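Long-range contacts in IPT/TIG domain-containing protein BACOVA_02650 (PDB 5E7H), which binds polysaccharide at the bacterial cell surface, probably capturing xyloglucan before its transport into the periplasm for degradation: residues Lys2-Ala7 against Gly23-Glu28; Gly16-Ile21 against Ser55-Gln60; Val29-Ile34 against Ser69-Gly74; Asn35-Ile40 against Ala61-Gly66. One frame throughout, in Å; residues are numbered along the deposited sequence. Where two conformers were deposited one is given.

Contact 1: residues Lys2-Ala7 against Gly23-Glu28; sequences KPVVTA and GQNFIE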
loop_
_atom_site.group_PDB
_atom_site.type_symbol
_atom_site.label_atom_id
_atom_site.label_comp_id
_atom_site.label_asym_id
_atom_site.label_seq_id
_atom_site.Cartn_x
_atom_site.Cartn_y
_atom_site.Cartn_z
ATOM N N LYS A 2 -18.652 -8.261 -22.758
ATOM C CA LYS A 2 -17.280 -7.838 -22.497
ATOM C C LYS A 2 -16.864 -8.089 -21.050
ATOM O O LYS A 2 -17.685 -7.971 -20.143
ATOM C CB LYS A 2 -17.125 -6.346 -22.799
ATOM C CG LYS A 2 -16.062 -6.003 -23.827
ATOM C CD LYS A 2 -16.573 -6.138 -25.250
ATOM C CE LYS A 2 -17.619 -5.078 -25.579
ATOM N NZ LYS A 2 -19.018 -5.590 -25.484
ATOM N N PRO A 3 -15.587 -8.435 -20.826
ATOM C CA PRO A 3 -15.126 -8.439 -19.434
ATOM C C PRO A 3 -15.086 -7.030 -18.858
ATOM O O PRO A 3 -14.881 -6.068 -19.596
ATOM C CB PRO A 3 -13.724 -9.035 -19.532
ATOM C CG PRO A 3 -13.262 -8.679 -20.885
ATOM C CD PRO A 3 -14.494 -8.760 -21.759
ATOM N N VAL A 4 -15.278 -6.933 -17.546
ATOM C CA VAL A 4 -15.290 -5.670 -16.832
ATOM C C VAL A 4 -14.415 -5.829 -15.597
ATOM O O VAL A 4 -14.427 -6.885 -14.981
ATOM C CB VAL A 4 -16.712 -5.277 -16.422
ATOM C CG1 VAL A 4 -16.706 -3.974 -15.641
ATOM C CG2 VAL A 4 -17.597 -5.159 -17.652
ATOM N N VAL A 5 -13.659 -4.792 -15.246
ATOM C CA VAL A 5 -12.868 -4.793 -14.017
ATOM C C VAL A 5 -13.439 -3.780 -13.038
ATOM O O VAL A 5 -13.543 -2.602 -13.372
ATOM C CB VAL A 5 -11.397 -4.448 -14.286
ATOM C CG1 VAL A 5 -10.605 -4.389 -12.980
ATOM C CG2 VAL A 5 -10.772 -5.458 -15.228
ATOM N N THR A 6 -13.807 -4.218 -11.837
ATOM C CA THR A 6 -14.350 -3.290 -10.842
ATOM C C THR A 6 -13.346 -2.923 -9.743
ATOM O O THR A 6 -13.442 -1.842 -9.169
ATOM C CB THR A 6 -15.628 -3.857 -10.187
ATOM O OG1 THR A 6 -15.364 -5.147 -9.631
ATOM C CG2 THR A 6 -16.744 -3.973 -11.213
ATOM N N ALA A 7 -12.389 -3.799 -9.440
ATOM C CA ALA A 7 -11.372 -3.480 -8.442
ATOM C C ALA A 7 -10.154 -4.394 -8.578
ATOM O O ALA A 7 -10.267 -5.517 -9.064
ATOM C CB ALA A 7 -11.946 -3.596 -7.054
ATOM N N GLY A 23 -14.616 -8.254 -10.890
ATOM C CA GLY A 23 -15.256 -7.708 -12.064
ATOM C C GLY A 23 -16.369 -8.605 -12.519
ATOM O O GLY A 23 -17.022 -9.253 -11.709
ATOM N N GLN A 24 -16.564 -8.656 -13.828
ATOM C CA GLN A 24 -17.650 -9.436 -14.396
ATOM C C GLN A 24 -17.228 -10.048 -15.718
ATOM O O GLN A 24 -16.417 -9.474 -16.441
ATOM C CB GLN A 24 -18.887 -8.553 -14.593
ATOM C CG GLN A 24 -19.537 -8.100 -13.296
ATOM C CD GLN A 24 -20.641 -7.087 -13.516
ATOM O OE1 GLN A 24 -20.561 -6.248 -14.415
ATOM N NE2 GLN A 24 -21.681 -7.161 -12.695
ATOM N N ASN A 25 -17.803 -11.212 -16.019
ATOM C CA ASN A 25 -17.632 -11.874 -17.312
ATOM C C ASN A 25 -16.201 -12.327 -17.594
ATOM O O ASN A 25 -15.743 -12.250 -18.735
ATOM C CB ASN A 25 -18.091 -10.950 -18.438
ATOM C CG ASN A 25 -19.454 -10.360 -18.182
ATOM O OD1 ASN A 25 -20.363 -11.051 -17.737
ATOM N ND2 ASN A 25 -19.602 -9.075 -18.455
ATOM N N PHE A 26 -15.501 -12.783 -16.556
ATOM C CA PHE A 26 -14.167 -13.345 -16.719
ATOM C C PHE A 26 -14.306 -14.789 -17.223
ATOM O O PHE A 26 -13.917 -15.750 -16.559
ATOM C CB PHE A 26 -13.379 -13.277 -15.394
ATOM C CG PHE A 26 -13.060 -11.875 -14.921
ATOM C CD1 PHE A 26 -12.810 -10.838 -15.815
ATOM C CD2 PHE A 26 -12.988 -11.600 -13.563
ATOM C CE1 PHE A 26 -12.499 -9.552 -15.352
ATOM C CE2 PHE A 26 -12.669 -10.316 -13.101
ATOM C CZ PHE A 26 -12.429 -9.306 -14.002
ATOM N N ILE A 27 -14.874 -14.912 -18.415
ATOM C CA ILE A 27 -15.218 -16.212 -18.993
ATOM C C ILE A 27 -14.130 -16.656 -19.963
ATOM O O ILE A 27 -13.825 -15.961 -20.927
ATOM C CB ILE A 27 -16.584 -16.144 -19.714
ATOM C CG1 ILE A 27 -17.680 -15.775 -18.711
ATOM C CG2 ILE A 27 -16.912 -17.469 -20.398
ATOM C CD1 ILE A 27 -18.923 -15.184 -19.342
ATOM N N GLU A 28 -13.550 -17.822 -19.693
ATOM C CA GLU A 28 -12.468 -18.371 -20.509
ATOM C C GLU A 28 -11.365 -17.341 -20.691
ATOM O O GLU A 28 -11.040 -16.949 -21.809
ATOM C CB GLU A 28 -12.991 -18.847 -21.872
ATOM C CG GLU A 28 -13.671 -20.192 -21.815
ATOM C CD GLU A 28 -12.711 -21.322 -21.489
ATOM O OE1 GLU A 28 -11.858 -21.652 -22.336
ATOM O OE2 GLU A 28 -12.814 -21.881 -20.379
#
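Asn25 reaches back to Lys2, and Phe26 to Pro3 and Val5, so that two side chains grip this hairpin beyond its regular ladder. Val4 and Gln24 form the antiparallel hydrogen-bonded pair of strands 4-8 and 18-24, with Val4 N to Gln24 O and Gln24 N to Val4 O both 3.0 Å. Past this pair strand 18-24 ends, and Asn25 takes over: its ND2 donates to Lys2 O at 2.8 Å (N-H...O 154°), tilted out of the carbonyl plane. The torsion that makes this possible sets CG beside the backbone N (chi1 -49°), turning the amide toward Lys2. Phe26, the centre of an inverse gamma turn, starts away from residues 2-7, yet its ring swings back beneath the strand pair. Pro3 CB and Val5 CG2 meet the ring at its edge, 4.2 Å from CD1 and 4.4 Å from CZ respectively, while Val4 O comes obliquely to CZ at 3.3 Å. Gln24 N lies over one ring face, offset toward the rim. On the sheet face away from the ring, Val4 and Gln24 lie CB to CB at 4.3 Å. Val5 and Gly23 form a non-hydrogen-bonded pair, CA to CA 4.2 Å; a CB on Gly23 would run into Val4 O. Thr6 and Ala7 both face Thr22 in a classic beta bulge, and Thr6 OG1 bonds to Thr22 OG1. Strand 4-8 is an outermost strand of a four-stranded sheet in the IPT/TIG domain, 18-24 lies between it and 53-57, and Pro3 and Val5 pack on Val77 of strand 75-78.

Contact 2: residues Gly16-Ile21 against Ser55-Gln60; sequences GSTVTI and SFVLPQ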
loop_
_atom_site.group_PDB
_atom_site.type_symbol
_atom_site.label_atom_id
_atom_site.label_comp_id
_atom_site.label_asym_id
_atom_site.label_seq_id
_atom_site.Cartn_x
_atom_site.Cartn_y
_atom_site.Cartn_z
ATOM N N GLY A 16 5.527 -12.206 -5.446
ATOM C CA GLY A 16 5.341 -13.455 -4.728
ATOM C C GLY A 16 4.057 -13.501 -3.934
ATOM O O GLY A 16 3.769 -14.508 -3.294
ATOM N N SER A 17 3.297 -12.414 -3.955
ATOM C CA SER A 17 2.014 -12.354 -3.261
ATOM C C SER A 17 0.868 -12.444 -4.261
ATOM O O SER A 17 1.068 -12.363 -5.479
ATOM C CB SER A 17 1.904 -11.085 -2.428
ATOM O OG SER A 17 1.632 -9.949 -3.247
ATOM N N THR A 18 -0.340 -12.657 -3.743
ATOM C CA THR A 18 -1.515 -12.869 -4.580
ATOM C C THR A 18 -2.125 -11.540 -4.983
ATOM O O THR A 18 -2.302 -10.646 -4.149
ATOM C CB THR A 18 -2.567 -13.714 -3.858
ATOM O OG1 THR A 18 -1.987 -14.975 -3.512
ATOM C CG2 THR A 18 -3.788 -13.965 -4.753
ATOM N N VAL A 19 -2.423 -11.432 -6.265
ATOM C CA VAL A 19 -3.168 -10.314 -6.836
ATOM C C VAL A 19 -4.569 -10.809 -7.131
ATOM O O VAL A 19 -4.726 -11.870 -7.714
ATOM C CB VAL A 19 -2.524 -9.811 -8.143
ATOM C CG1 VAL A 19 -3.230 -8.545 -8.653
ATOM C CG2 VAL A 19 -1.054 -9.538 -7.929
ATOM N N THR A 20 -5.572 -10.039 -6.718
ATOM C CA THR A 20 -6.965 -10.404 -6.946
ATOM C C THR A 20 -7.643 -9.286 -7.714
ATOM O O THR A 20 -7.457 -8.119 -7.394
ATOM C CB THR A 20 -7.708 -10.661 -5.622
ATOM O OG1 THR A 20 -7.019 -11.668 -4.875
ATOM C CG2 THR A 20 -9.110 -11.148 -5.886
ATOM N N ILE A 21 -8.394 -9.657 -8.738
ATOM C CA ILE A 21 -9.125 -8.711 -9.572
ATOM C C ILE A 21 -10.590 -9.092 -9.544
ATOM O O ILE A 21 -10.936 -10.206 -9.854
ATOM C CB ILE A 21 -8.631 -8.717 -11.020
ATOM C CG1 ILE A 21 -7.138 -8.394 -11.065
ATOM C CG2 ILE A 21 -9.440 -7.721 -11.861
ATOM C CD1 ILE A 21 -6.531 -8.565 -12.442
ATOM N N SER A 55 -7.538 -14.462 -9.709
ATOM C CA SER A 55 -6.363 -14.229 -8.893
ATOM C C SER A 55 -5.166 -15.004 -9.400
ATOM O O SER A 55 -5.305 -15.998 -10.098
ATOM C CB SER A 55 -6.625 -14.589 -7.430
ATOM O OG SER A 55 -6.926 -15.972 -7.301
ATOM N N PHE A 56 -3.987 -14.519 -9.028
ATOM C CA PHE A 56 -2.728 -15.122 -9.442
ATOM C C PHE A 56 -1.632 -14.539 -8.586
ATOM O O PHE A 56 -1.777 -13.442 -8.038
ATOM C CB PHE A 56 -2.434 -14.846 -10.913
ATOM C CG PHE A 56 -2.445 -13.386 -11.249
ATOM C CD1 PHE A 56 -1.306 -12.616 -11.111
ATOM C CD2 PHE A 56 -3.615 -12.789 -11.704
ATOM C CE1 PHE A 56 -1.335 -11.258 -11.408
ATOM C CE2 PHE A 56 -3.645 -11.436 -11.998
ATOM C CZ PHE A 56 -2.511 -10.682 -11.856
ATOM N N VAL A 57 -0.526 -15.265 -8.497
ATOM C CA VAL A 57 0.652 -14.778 -7.821
ATOM C C VAL A 57 1.481 -13.910 -8.772
ATOM O O VAL A 57 1.701 -14.322 -9.919
ATOM C CB VAL A 57 1.477 -15.960 -7.327
ATOM C CG1 VAL A 57 2.770 -15.485 -6.707
ATOM C CG2 VAL A 57 0.670 -16.779 -6.315
ATOM N N LEU A 58 1.920 -12.733 -8.315
ATOM C CA LEU A 58 2.752 -11.847 -9.132
ATOM C C LEU A 58 4.167 -12.468 -9.232
ATOM O O LEU A 58 4.855 -12.564 -8.218
ATOM C CB LEU A 58 2.801 -10.435 -8.542
ATOM C CG LEU A 58 3.555 -9.413 -9.399
ATOM C CD1 LEU A 58 2.802 -9.108 -10.673
ATOM C CD2 LEU A 58 3.802 -8.150 -8.610
ATOM N N PRO A 59 4.601 -12.886 -10.431
ATOM C CA PRO A 59 5.862 -13.636 -10.499
ATOM C C PRO A 59 7.135 -12.784 -10.509
ATOM O O PRO A 59 8.219 -13.296 -10.204
ATOM C CB PRO A 59 5.730 -14.407 -11.803
ATOM C CG PRO A 59 4.850 -13.585 -12.655
ATOM C CD PRO A 59 3.885 -12.906 -11.721
ATOM N N GLN A 60 7.004 -11.508 -10.850
ATOM C CA GLN A 60 8.141 -10.600 -10.945
ATOM C C GLN A 60 7.588 -9.179 -10.939
ATOM O O GLN A 60 6.400 -8.992 -11.192
ATOM C CB GLN A 60 8.955 -10.844 -12.209
ATOM C CG GLN A 60 8.147 -10.614 -13.483
ATOM C CD GLN A 60 8.844 -11.067 -14.751
ATOM O OE1 GLN A 60 8.593 -12.160 -15.253
ATOM N NE2 GLN A 60 9.694 -10.208 -15.295
#
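Val19 and Phe56 exchange two backbone hydrogen bonds, Val19 N to Phe56 O at 2.8 Å and Phe56 N to Val19 O at 3.0 Å, the first almost straight (173°). They form the hydrogen-bonded pair of an antiparallel ladder in one sheet of the immunoglobulin-like IPT/TIG domain, where strands 18-21 and 55-57 run at 160° to each other. The ladder outlasts the strands: Leu58 N donates to Ser17 O, and Gly16 N to Leu58 O. Gly16 has a positive phi at which a side chain would jam against the preceding carbonyl.

Thr18, Thr20, Ser55 and Val57 share the more exposed face. There Thr18 CG2 leans on Ser55 CB, and Val57 CG1 reaches over to the backbone of Gly16, 3.6 Å from its C atom.

The inward face belongs to Phe56. Its CG sits between the backbone N and the carbonyl carbon (chi1 55°), which stands the ring alongside Val19, the two side chains pointing the same way. Val19 CB makes a CH-pi contact over the ring face, 4.1 Å from the centroid, whereas Ile21 CD1 touches the ring edge at CE2, 4.1 Å away. An alanine here, lacking the ring, would probably open a gap between Val19 and Ile21 and the Val32, Ile34 and Ile40 side chains of the facing sheet. A further apolar contact sets Leu58 CB 4.0 Å from Val19 CG2.

Contact 3: residues Val29-Ile34 against Ser69-Gly74; sequences VSRVNI and SVTAIG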
loop_
_atom_site.group_PDB
_atom_site.type_symbol
_atom_site.label_atom_id
_atom_site.label_comp_id
_atom_site.label_asym_id
_atom_site.label_seq_id
_atom_site.Cartn_x
_atom_site.Cartn_y
_atom_site.Cartn_z
ATOM N N VAL A 29 -10.795 -16.904 -19.573
ATOM C CA VAL A 29 -9.692 -15.954 -19.597
ATOM C C VAL A 29 -8.528 -16.575 -20.350
ATOM O O VAL A 29 -8.074 -17.667 -20.007
ATOM C CB VAL A 29 -9.271 -15.562 -18.173
ATOM C CG1 VAL A 29 -7.987 -14.724 -18.174
ATOM C CG2 VAL A 29 -10.404 -14.802 -17.486
ATOM N N SER A 30 -8.072 -15.888 -21.391
ATOM C CA SER A 30 -7.040 -16.422 -22.270
ATOM C C SER A 30 -5.732 -15.658 -22.133
ATOM O O SER A 30 -4.697 -16.097 -22.619
ATOM C CB SER A 30 -7.516 -16.394 -23.725
ATOM O OG SER A 30 -7.777 -15.078 -24.166
ATOM N N ARG A 31 -5.770 -14.515 -21.457
ATOM C CA ARG A 31 -4.559 -13.742 -21.263
ATOM C C ARG A 31 -4.728 -12.746 -20.137
ATOM O O ARG A 31 -5.758 -12.090 -20.047
ATOM C CB ARG A 31 -4.184 -12.997 -22.538
ATOM C CG ARG A 31 -2.820 -12.368 -22.488
ATOM C CD ARG A 31 -2.556 -11.544 -23.723
ATOM N NE ARG A 31 -1.170 -11.094 -23.778
ATOM C CZ ARG A 31 -0.706 -10.202 -24.646
ATOM N NH1 ARG A 31 -1.519 -9.650 -25.539
ATOM N NH2 ARG A 31 0.574 -9.860 -24.616
ATOM N N VAL A 32 -3.711 -12.650 -19.288
ATOM C CA VAL A 32 -3.591 -11.543 -18.341
ATOM C C VAL A 32 -2.202 -10.936 -18.515
ATOM O O VAL A 32 -1.192 -11.569 -18.196
ATOM C CB VAL A 32 -3.812 -11.983 -16.868
ATOM C CG1 VAL A 32 -3.547 -10.831 -15.899
ATOM C CG2 VAL A 32 -5.235 -12.498 -16.686
ATOM N N ASN A 33 -2.162 -9.717 -19.051
ATOM C CA ASN A 33 -0.905 -9.037 -19.326
ATOM C C ASN A 33 -0.636 -7.972 -18.280
ATOM O O ASN A 33 -1.510 -7.173 -17.967
ATOM C CB ASN A 33 -0.911 -8.401 -20.714
ATOM C CG ASN A 33 0.366 -7.642 -21.000
ATOM O OD1 ASN A 33 0.441 -6.448 -20.765
ATOM N ND2 ASN A 33 1.395 -8.350 -21.478
ATOM N N ILE A 34 0.579 -7.985 -17.745
ATOM C CA ILE A 34 1.021 -7.024 -16.757
ATOM C C ILE A 34 1.886 -5.927 -17.368
ATOM O O ILE A 34 3.029 -6.178 -17.759
ATOM C CB ILE A 34 1.826 -7.715 -15.647
ATOM C CG1 ILE A 34 1.085 -8.931 -15.075
ATOM C CG2 ILE A 34 2.128 -6.733 -14.538
ATOM C CD1 ILE A 34 -0.332 -8.687 -14.549
ATOM N N SER A 69 -4.145 -5.895 -18.401
ATOM C CA SER A 69 -5.124 -6.214 -19.450
ATOM C C SER A 69 -5.594 -7.654 -19.299
ATOM O O SER A 69 -4.774 -8.568 -19.226
ATOM C CB SER A 69 -4.520 -6.011 -20.841
ATOM O OG SER A 69 -4.173 -4.651 -21.038
ATOM N N VAL A 70 -6.909 -7.845 -19.276
ATOM C CA VAL A 70 -7.518 -9.166 -19.169
ATOM C C VAL A 70 -8.278 -9.476 -20.450
ATOM O O VAL A 70 -9.158 -8.719 -20.850
ATOM C CB VAL A 70 -8.480 -9.256 -17.959
ATOM C CG1 VAL A 70 -9.129 -10.650 -17.880
ATOM C CG2 VAL A 70 -7.748 -8.924 -16.667
ATOM N N THR A 71 -7.917 -10.577 -21.105
ATOM C CA THR A 71 -8.650 -11.032 -22.284
ATOM C C THR A 71 -9.537 -12.205 -21.902
ATOM O O THR A 71 -9.072 -13.178 -21.315
ATOM C CB THR A 71 -7.712 -11.452 -23.426
ATOM O OG1 THR A 71 -6.887 -10.347 -23.807
ATOM C CG2 THR A 71 -8.515 -11.906 -24.648
ATOM N N ALA A 72 -10.821 -12.086 -22.223
ATOM C CA ALA A 72 -11.794 -13.140 -21.981
ATOM C C ALA A 72 -12.524 -13.389 -23.289
ATOM O O ALA A 72 -12.233 -12.741 -24.291
ATOM C CB ALA A 72 -12.769 -12.754 -20.875
ATOM N N ILE A 73 -13.468 -14.317 -23.280
ATOM C CA ILE A 73 -14.156 -14.685 -24.519
ATOM C C ILE A 73 -14.882 -13.482 -25.130
ATOM O O ILE A 73 -14.987 -13.359 -26.352
ATOM C CB ILE A 73 -15.160 -15.829 -24.292
ATOM C CG1 ILE A 73 -15.896 -16.167 -25.593
ATOM C CG2 ILE A 73 -16.184 -15.468 -23.229
ATOM C CD1 ILE A 73 -14.996 -16.391 -26.803
ATOM N N GLY A 74 -15.361 -12.590 -24.270
ATOM C CA GLY A 74 -16.096 -11.419 -24.706
ATOM C C GLY A 74 -15.227 -10.265 -25.172
ATOM O O GLY A 74 -15.741 -9.276 -25.699
HETATM O O HOH W 1 -1.452 -4.471 -20.153
#
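A classic beta bulge marks the start of this antiparallel pairing in the second sheet of the IPT/TIG beta-sandwich: Ser30 and Arg31 both face Thr71. Ser30 N donates to Thr71 O at 2.9 Å, and Thr71 N returns a nearly straight bond to Arg31 O (2.8 Å, 175°). Beyond the bulge the ladder is regular, Asn33 and Ser69 bonding each other through both N and O.

The two sheet faces differ sharply. Toward the interior, Val32 and Val70 meet through their CG2 methyls, Val29 CG1 touches Val70 CG1 at 4.2 Å, and Ile54 of the opposite sheet receives both Val32 and Val70. Outward lie Arg31, Thr71, Asn33 and Ser69. Thr71 stands with CG2 opposite its backbone N (chi1 -59° for OG1), a rotation that lays the methyl against Ser30 OG at 3.3 Å and leaves OG1 to bond Thr76 OG1. The Arg31 side chain meets that of Thr71 through its CB; its extended chain then leads away to a salt bridge with Asp39. That same carboxylate accepts a bond from Asn33 ND2, and Asn33 OD1 takes the amide of Gly36. At the far end one water bridges the strands, 2.8 Å from Asn33 OD1 and 2.9 Å from Ser69 OG.

Contact 4: residues Asn35-Ile40 against Ala61-Gly66; sequences NGEFDI and APTQSG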
loop_
_atom_site.group_PDB
_atom_site.type_symbol
_atom_site.label_atom_id
_atom_site.label_comp_id
_atom_site.label_asym_id
_atom_site.label_seq_id
_atom_site.Cartn_x
_atom_site.Cartn_y
_atom_site.Cartn_z
ATOM N N ASN A 35 1.297 -4.738 -17.513
ATOM C CA ASN A 35 2.008 -3.516 -17.903
ATOM C C ASN A 35 2.743 -3.627 -19.228
ATOM O O ASN A 35 3.715 -2.911 -19.450
ATOM C CB ASN A 35 2.984 -3.093 -16.785
ATOM C CG ASN A 35 2.262 -2.612 -15.540
ATOM O OD1 ASN A 35 1.052 -2.816 -15.400
ATOM N ND2 ASN A 35 2.990 -1.945 -14.642
ATOM N N GLY A 36 2.230 -4.484 -20.110
ATOM C CA GLY A 36 2.838 -4.776 -21.407
ATOM C C GLY A 36 4.284 -5.286 -21.308
ATOM O O GLY A 36 5.075 -5.139 -22.246
ATOM N N GLU A 37 4.607 -5.934 -20.193
ATOM C CA GLU A 37 5.947 -6.487 -19.989
ATOM C C GLU A 37 5.972 -8.005 -19.945
ATOM O O GLU A 37 6.896 -8.617 -20.470
ATOM C CB GLU A 37 6.543 -5.941 -18.699
ATOM C CG GLU A 37 6.803 -4.457 -18.803
ATOM C CD GLU A 37 7.514 -3.874 -17.606
ATOM O OE1 GLU A 37 8.184 -4.626 -16.857
ATOM O OE2 GLU A 37 7.394 -2.645 -17.419
ATOM N N PHE A 38 4.977 -8.605 -19.306
ATOM C CA PHE A 38 4.897 -10.067 -19.245
ATOM C C PHE A 38 3.465 -10.530 -19.022
ATOM O O PHE A 38 2.642 -9.771 -18.519
ATOM C CB PHE A 38 5.812 -10.608 -18.135
ATOM C CG PHE A 38 5.505 -10.067 -16.756
ATOM C CD1 PHE A 38 6.116 -8.899 -16.273
ATOM C CD2 PHE A 38 4.602 -10.714 -15.919
ATOM C CE1 PHE A 38 5.830 -8.408 -15.023
ATOM C CE2 PHE A 38 4.317 -10.221 -14.670
ATOM C CZ PHE A 38 4.927 -9.065 -14.208
ATOM N N ASP A 39 3.194 -11.791 -19.371
ATOM C CA ASP A 39 1.878 -12.408 -19.197
ATOM C C ASP A 39 1.898 -13.347 -17.999
ATOM O O ASP A 39 2.936 -13.925 -17.668
ATOM C CB ASP A 39 1.451 -13.200 -20.446
ATOM C CG ASP A 39 1.253 -12.332 -21.663
ATOM O OD1 ASP A 39 0.904 -11.149 -21.515
ATOM O OD2 ASP A 39 1.420 -12.851 -22.788
ATOM N N ILE A 40 0.744 -13.508 -17.366
ATOM C CA ILE A 40 0.554 -14.542 -16.360
ATOM C C ILE A 40 0.160 -15.825 -17.089
ATOM O O ILE A 40 -0.797 -15.811 -17.853
ATOM C CB ILE A 40 -0.545 -14.162 -15.343
ATOM C CG1 ILE A 40 -0.285 -12.773 -14.733
ATOM C CG2 ILE A 40 -0.686 -15.242 -14.261
ATOM C CD1 ILE A 40 0.972 -12.646 -13.920
ATOM N N ALA A 61 8.435 -8.201 -10.629
ATOM C CA ALA A 61 8.020 -6.792 -10.628
ATOM C C ALA A 61 8.079 -6.206 -12.031
ATOM O O ALA A 61 9.087 -6.338 -12.714
ATOM C CB ALA A 61 8.891 -5.985 -9.710
ATOM N N PRO A 62 7.009 -5.522 -12.458
ATOM C CA PRO A 62 7.144 -4.633 -13.619
ATOM C C PRO A 62 8.250 -3.600 -13.410
ATOM O O PRO A 62 8.417 -3.126 -12.291
ATOM C CB PRO A 62 5.774 -3.935 -13.691
ATOM C CG PRO A 62 4.872 -4.701 -12.798
ATOM C CD PRO A 62 5.707 -5.380 -11.780
ATOM N N THR A 63 8.961 -3.242 -14.481
ATOM C CA THR A 63 10.015 -2.244 -14.411
ATOM C C THR A 63 9.464 -0.842 -14.673
ATOM O O THR A 63 10.149 0.140 -14.399
ATOM C CB THR A 63 11.146 -2.534 -15.429
ATOM O OG1 THR A 63 10.668 -2.340 -16.760
ATOM C CG2 THR A 63 11.649 -3.979 -15.295
ATOM N N GLN A 64 8.232 -0.757 -15.182
ATOM C CA GLN A 64 7.585 0.523 -15.495
ATOM C C GLN A 64 6.134 0.456 -15.075
ATOM O O GLN A 64 5.571 -0.632 -14.930
ATOM C CB GLN A 64 7.656 0.848 -16.986
ATOM C CG GLN A 64 9.056 0.922 -17.552
ATOM C CD GLN A 64 9.058 1.168 -19.043
ATOM O OE1 GLN A 64 8.030 1.026 -19.714
ATOM N NE2 GLN A 64 10.213 1.538 -19.573
ATOM N N SER A 65 5.523 1.619 -14.889
ATOM C CA SER A 65 4.096 1.707 -14.650
ATOM C C SER A 65 3.325 1.273 -15.909
ATOM O O SER A 65 3.877 1.170 -16.995
ATOM C CB SER A 65 3.711 3.124 -14.259
ATOM O OG SER A 65 4.082 4.035 -15.282
ATOM N N GLY A 66 2.038 0.991 -15.736
ATOM C CA GLY A 66 1.212 0.504 -16.826
ATOM C C GLY A 66 -0.144 0.080 -16.312
ATOM O O GLY A 66 -0.594 0.556 -15.276
HETATM O O HOH W 2 6.416 -1.225 -19.770
HETATM O O HOH W 3 9.451 -7.264 -15.230
#
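The carboxylate of Glu37 closes on the backbone of Thr63 and Gln64, anchoring a loop that has no regular secondary structure. Glu37 keeps CG beside its backbone N (chi1 -67°) and extends beyond it, carrying the carboxylate to the loop. OE1 receives Thr63 N through its syn lone pair at 2.9 Å, in a straight bond of 171°, while OE2 takes a weaker, bent one from Gln64 N at 3.0 Å. Two successive amides are thus held by one carboxylate, which would probably favour its charged form. Water adds two bridges: one lies between Glu37 OE2 and Gln64 OE1, within hydrogen-bonding distance of both; another donates to Ala61 O and, weakly, to Glu37 OE1.

Asn35, at positive phi, also sets CG beside its backbone N (chi1 -69°), which carries the amide to the loop. ND2 donates to Gln64 O at 2.9 Å, on a lone pair and in the carbonyl plane, and has a second acceptor in Phe83 O. The amide lies against Pro62, with ND2 3.6 Å from CB, and along the backbone of Gly66, where a CB would clash with that of Asn35. A leucine in its place would probably leave Gln64 O and Phe83 O without their shared donor and weaken the hold on residues 64-66. Phe38 brings CE1 to the nitrogen of Pro62, at the ring edge, 4.0 Å away. Glu37 and Phe38 both face Ile34, a classic beta bulge where strand 38-40 pairs with 31-34; the loop joins strand 53-57 to 68-72, bridging the two sheets, and Pro62 packs on Ile34.

Overall arrangement
All four contacts lie in the IPT/TIG domain, the smaller part of a chain that also holds the xyloglucan-binding domain. Contacts 1 and 2 share strand 18-24 and belong to one sheet; contact 3 pairs strands of the other, to which contact 4 fastens a loop. Contacts 1 to 3 are partly buried ladders, each with a face turned to the interior, and Phe56 against Val32 and Ile34 is one place where the sheets meet. Contact 4 lies at the surface and relies mainly on side-chain-to-backbone bonds and on waters, which play a smaller part in the others. It is nested within the loop closed by contact 3, and Val32 O to Ile40 N links the two. Contact 1 meets contact 3 at Ile27 and Ile73.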